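Metallo-carboxypeptidase (Pseudomonas aeruginosa, PDB 4A37) probably acts as a zinc-dependent metallocarboxypeptidase of the M14 family, trimming residues from the C-terminal ends of peptides or proteins. Local coordinates at residues L173-Q178 with L268-H273. Sequence-based numbering, arbitrary orientation.
Sequences LWVIAQ and LFLDIH. With ZN (zinc ion), chain C.
I176 reaches F269 on one face of two parallel strands: I176 CD1 meets the edge of the F269 ring, 3.6 Å from CZ and nearly in the ring plane. With chi1 at 70°, CG1 sits between the backbone N and carbonyl carbon and carries CD1 across to the phenyl. W174 CB lies at the same ring's edge, 4.0 Å from F269 CD1, while the indole leads away to stack on Y215 and hydrogen-bond to G265 O through NE1. On the other face V175 CG1 packs on I272 CG1 (3.9 Å), A177 CB on I272 CB, and L173 CD2 on L268 CB. Five backbone hydrogen bonds join the strands; I272 N to I176 O (2.9 Å) is almost straight at 178°. At the polar edge D271 OD1 accepts a hydrogen bond from Q179 NE2. D271 OD2 accepts one from H273 NE2 (2.6 Å), which comes from above the carboxylate plane and orients the ring whose ND1 binds zinc at 2.1 Å, alongside H180, E183 and a water. These adjacent central strands of the M14 carboxypeptidase sheet lead C-terminally to the metal; 212-217 flanks 171-177, 343-350 flanks 268-275, and helix 185-196 covers the V175 face, M190 on V175 and A177, F189 on I272.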
ATOM      1  N   LEU A 173       7.397  11.500 -13.739  1.00 12.19           N
ATOM      2  CA  LEU A 173       7.203  10.139 -13.237  1.00 11.04           C
ATOM      3  C   LEU A 173       6.257  10.157 -12.039  1.00 12.06           C
ATOM      4  O   LEU A 173       6.573  10.730 -10.997  1.00 11.07           O
ATOM      5  CB  LEU A 173       8.552   9.529 -12.841  1.00 11.18           C
ATOM      6  CG  LEU A 173       9.700   9.781 -13.825  1.00 13.89           C
ATOM      7  CD1 LEU A 173      10.913   8.989 -13.376  1.00 13.09           C
ATOM      8  CD2 LEU A 173       9.302   9.391 -15.244  1.00 15.10           C
ATOM      9  N   TRP A 174       5.099   9.516 -12.195  1.00 11.20           N
ATOM     10  CA  TRP A 174       4.077   9.481 -11.150  1.00 10.09           C
ATOM     11  C   TRP A 174       4.030   8.208 -10.328  1.00 10.91           C
ATOM     12  O   TRP A 174       4.105   7.106 -10.866  1.00  9.89           O
ATOM     13  CB  TRP A 174       2.688   9.690 -11.759  1.00 10.75           C
ATOM     14  CG  TRP A 174       2.455  11.054 -12.321  1.00 10.47           C
ATOM     15  CD1 TRP A 174       3.052  11.607 -13.419  1.00 12.21           C
ATOM     16  CD2 TRP A 174       1.552  12.044 -11.811  1.00 10.28           C
ATOM     17  NE1 TRP A 174       2.576  12.882 -13.624  1.00 10.31           N
ATOM     18  CE2 TRP A 174       1.656  13.175 -12.652  1.00 11.79           C
ATOM     19  CE3 TRP A 174       0.668  12.086 -10.724  1.00  9.74           C
ATOM     20  CZ2 TRP A 174       0.906  14.340 -12.440  1.00 11.67           C
ATOM     21  CZ3 TRP A 174      -0.080  13.249 -10.512  1.00 11.24           C
ATOM     22  CH2 TRP A 174       0.047  14.358 -11.368  1.00 11.50           C
ATOM     23  N   VAL A 175       3.904   8.374  -9.015  1.00 10.20           N
ATOM     24  CA  VAL A 175       3.802   7.246  -8.092  1.00  9.62           C
ATOM     25  C   VAL A 175       2.743   7.599  -7.057  1.00 10.73           C
ATOM     26  O   VAL A 175       2.895   8.587  -6.341  1.00  9.65           O
ATOM     27  CB  VAL A 175       5.124   6.991  -7.332  1.00  9.18           C
ATOM     28  CG1 VAL A 175       4.962   5.792  -6.400  1.00 11.23           C
ATOM     29  CG2 VAL A 175       6.266   6.775  -8.313  1.00  9.38           C
ATOM     30  N   ILE A 176       1.666   6.820  -6.989  1.00  9.14           N
ATOM     31  CA  ILE A 176       0.625   7.075  -5.996  1.00  8.70           C
ATOM     32  C   ILE A 176       0.475   5.817  -5.155  1.00  9.65           C
ATOM     33  O   ILE A 176       0.765   4.706  -5.629  1.00  8.29           O
ATOM     34  CB  ILE A 176      -0.739   7.465  -6.643  1.00  9.80           C
ATOM     35  CG1 ILE A 176      -1.373   6.269  -7.358  1.00  8.81           C
ATOM     36  CG2 ILE A 176      -0.526   8.586  -7.644  1.00 10.32           C
ATOM     37  CD1 ILE A 176      -2.773   6.566  -7.898  1.00 10.13           C
ATOM     38  N   ALA A 177       0.031   5.970  -3.912  1.00  7.40           N
ATOM     39  CA  ALA A 177      -0.079   4.811  -3.039  1.00  8.65           C
ATOM     40  C   ALA A 177      -1.309   4.709  -2.151  1.00  9.22           C
ATOM     41  O   ALA A 177      -1.967   5.691  -1.825  1.00  5.69           O
ATOM     42  CB  ALA A 177       1.178   4.709  -2.168  1.00  7.77           C
ATOM     43  N   GLN A 178      -1.607   3.470  -1.782  1.00  8.11           N
ATOM     44  CA  GLN A 178      -2.692   3.131  -0.886  1.00  8.67           C
ATOM     45  C   GLN A 178      -4.097   3.581  -1.277  1.00  9.00           C
ATOM     46  O   GLN A 178      -4.815   4.179  -0.464  1.00  9.95           O
ATOM     47  CB  GLN A 178      -2.348   3.629   0.525  1.00  8.39           C
ATOM     48  CG  GLN A 178      -2.766   2.660   1.628  1.00  7.75           C
ATOM     49  CD  GLN A 178      -2.064   2.908   2.954  1.00  8.25           C
ATOM     50  OE1 GLN A 178      -0.863   3.176   2.994  1.00  7.77           O
ATOM     51  NE2 GLN A 178      -2.806   2.785   4.049  1.00  7.52           N
ATOM     52  N   LEU A 268       5.328   8.008 -16.816  1.00 10.05           N
ATOM     53  CA  LEU A 268       5.475   6.770 -16.060  1.00 12.24           C
ATOM     54  C   LEU A 268       4.478   6.814 -14.915  1.00 10.83           C
ATOM     55  O   LEU A 268       4.286   7.862 -14.288  1.00 12.01           O
ATOM     56  CB  LEU A 268       6.875   6.610 -15.468  1.00 14.10           C
ATOM     57  CG  LEU A 268       6.859   5.402 -14.516  1.00 17.90           C
ATOM     58  CD1 LEU A 268       7.469   4.201 -15.202  1.00 18.24           C
ATOM     59  CD2 LEU A 268       7.596   5.723 -13.240  1.00 18.61           C
ATOM     60  N   PHE A 269       3.861   5.673 -14.634  1.00  9.20           N
ATOM     61  CA  PHE A 269       2.883   5.582 -13.564  1.00  8.45           C
ATOM     62  C   PHE A 269       3.019   4.283 -12.785  1.00  8.91           C
ATOM     63  O   PHE A 269       2.993   3.191 -13.359  1.00  9.56           O
ATOM     64  CB  PHE A 269       1.463   5.670 -14.130  1.00 10.01           C
ATOM     65  CG  PHE A 269       0.385   5.575 -13.080  1.00 11.04           C
ATOM     66  CD1 PHE A 269       0.235   6.575 -12.123  1.00 10.76           C
ATOM     67  CD2 PHE A 269      -0.477   4.483 -13.047  1.00 10.79           C
ATOM     68  CE1 PHE A 269      -0.760   6.492 -11.148  1.00  9.84           C
ATOM     69  CE2 PHE A 269      -1.478   4.388 -12.074  1.00 10.21           C
ATOM     70  CZ  PHE A 269      -1.615   5.401 -11.121  1.00  9.82           C
ATOM     71  N   LEU A 270       3.179   4.420 -11.476  1.00 10.00           N
ATOM     72  CA  LEU A 270       3.279   3.286 -10.570  1.00  8.24           C
ATOM     73  C   LEU A 270       2.193   3.473  -9.523  1.00  9.63           C
ATOM     74  O   LEU A 270       2.089   4.536  -8.896  1.00  7.96           O
ATOM     75  CB  LEU A 270       4.650   3.245  -9.891  1.00  9.02           C
ATOM     76  CG  LEU A 270       5.863   3.037 -10.802  1.00  7.75           C
ATOM     77  CD1 LEU A 270       7.114   2.936  -9.950  1.00 11.07           C
ATOM     78  CD2 LEU A 270       5.676   1.765 -11.627  1.00 11.65           C
ATOM     79  N   ASP A 271       1.379   2.436  -9.355  1.00  6.14           N
ATOM     80  CA  ASP A 271       0.268   2.427  -8.402  1.00  8.78           C
ATOM     81  C   ASP A 271       0.641   1.374  -7.356  1.00  8.00           C
ATOM     82  O   ASP A 271       0.657   0.172  -7.633  1.00  9.46           O
ATOM     83  CB  ASP A 271      -1.016   2.072  -9.162  1.00  9.35           C
ATOM     84  CG  ASP A 271      -2.270   2.126  -8.303  1.00 10.99           C
ATOM     85  OD1 ASP A 271      -2.278   2.798  -7.251  1.00 10.25           O
ATOM     86  OD2 ASP A 271      -3.275   1.506  -8.712  1.00 13.23           O
ATOM     87  N   ILE A 272       0.949   1.842  -6.151  1.00  8.43           N
ATOM     88  CA  ILE A 272       1.409   0.976  -5.073  1.00  7.11           C
ATOM     89  C   ILE A 272       0.303   0.350  -4.236  1.00  8.23           C
ATOM     90  O   ILE A 272      -0.496   1.053  -3.614  1.00  4.31           O
ATOM     91  CB  ILE A 272       2.384   1.751  -4.146  1.00  7.41           C
ATOM     92  CG1 ILE A 272       3.370   2.578  -4.984  1.00  7.70           C
ATOM     93  CG2 ILE A 272       3.134   0.769  -3.254  1.00  8.41           C
ATOM     94  CD1 ILE A 272       4.180   1.791  -6.005  1.00 10.25           C
ATOM     95  N   HIS A 273       0.300  -0.984  -4.196  1.00  6.02           N
ATOM     96  CA  HIS A 273      -0.706  -1.774  -3.486  1.00  6.03           C
ATOM     97  C   HIS A 273      -0.120  -2.881  -2.611  1.00  6.02           C
ATOM     98  O   HIS A 273       1.093  -3.060  -2.521  1.00  4.14           O
ATOM     99  CB  HIS A 273      -1.622  -2.480  -4.497  1.00  6.59           C
ATOM    100  CG  HIS A 273      -2.511  -1.571  -5.279  1.00  6.81           C
ATOM    101  ND1 HIS A 273      -3.863  -1.483  -5.043  1.00  8.26           N
ATOM    102  CD2 HIS A 273      -2.260  -0.760  -6.337  1.00  8.44           C
ATOM    103  CE1 HIS A 273      -4.412  -0.663  -5.921  1.00  7.03           C
ATOM    104  NE2 HIS A 273      -3.460  -0.210  -6.717  1.00  7.45           N
TER
HETATM  105 ZN    ZN C 376      -4.921  -2.614  -3.643  1.00 15.69          ZN
HETATM  106  O   HOH W   1      -4.699  -4.534  -4.558  1.00 14.15           O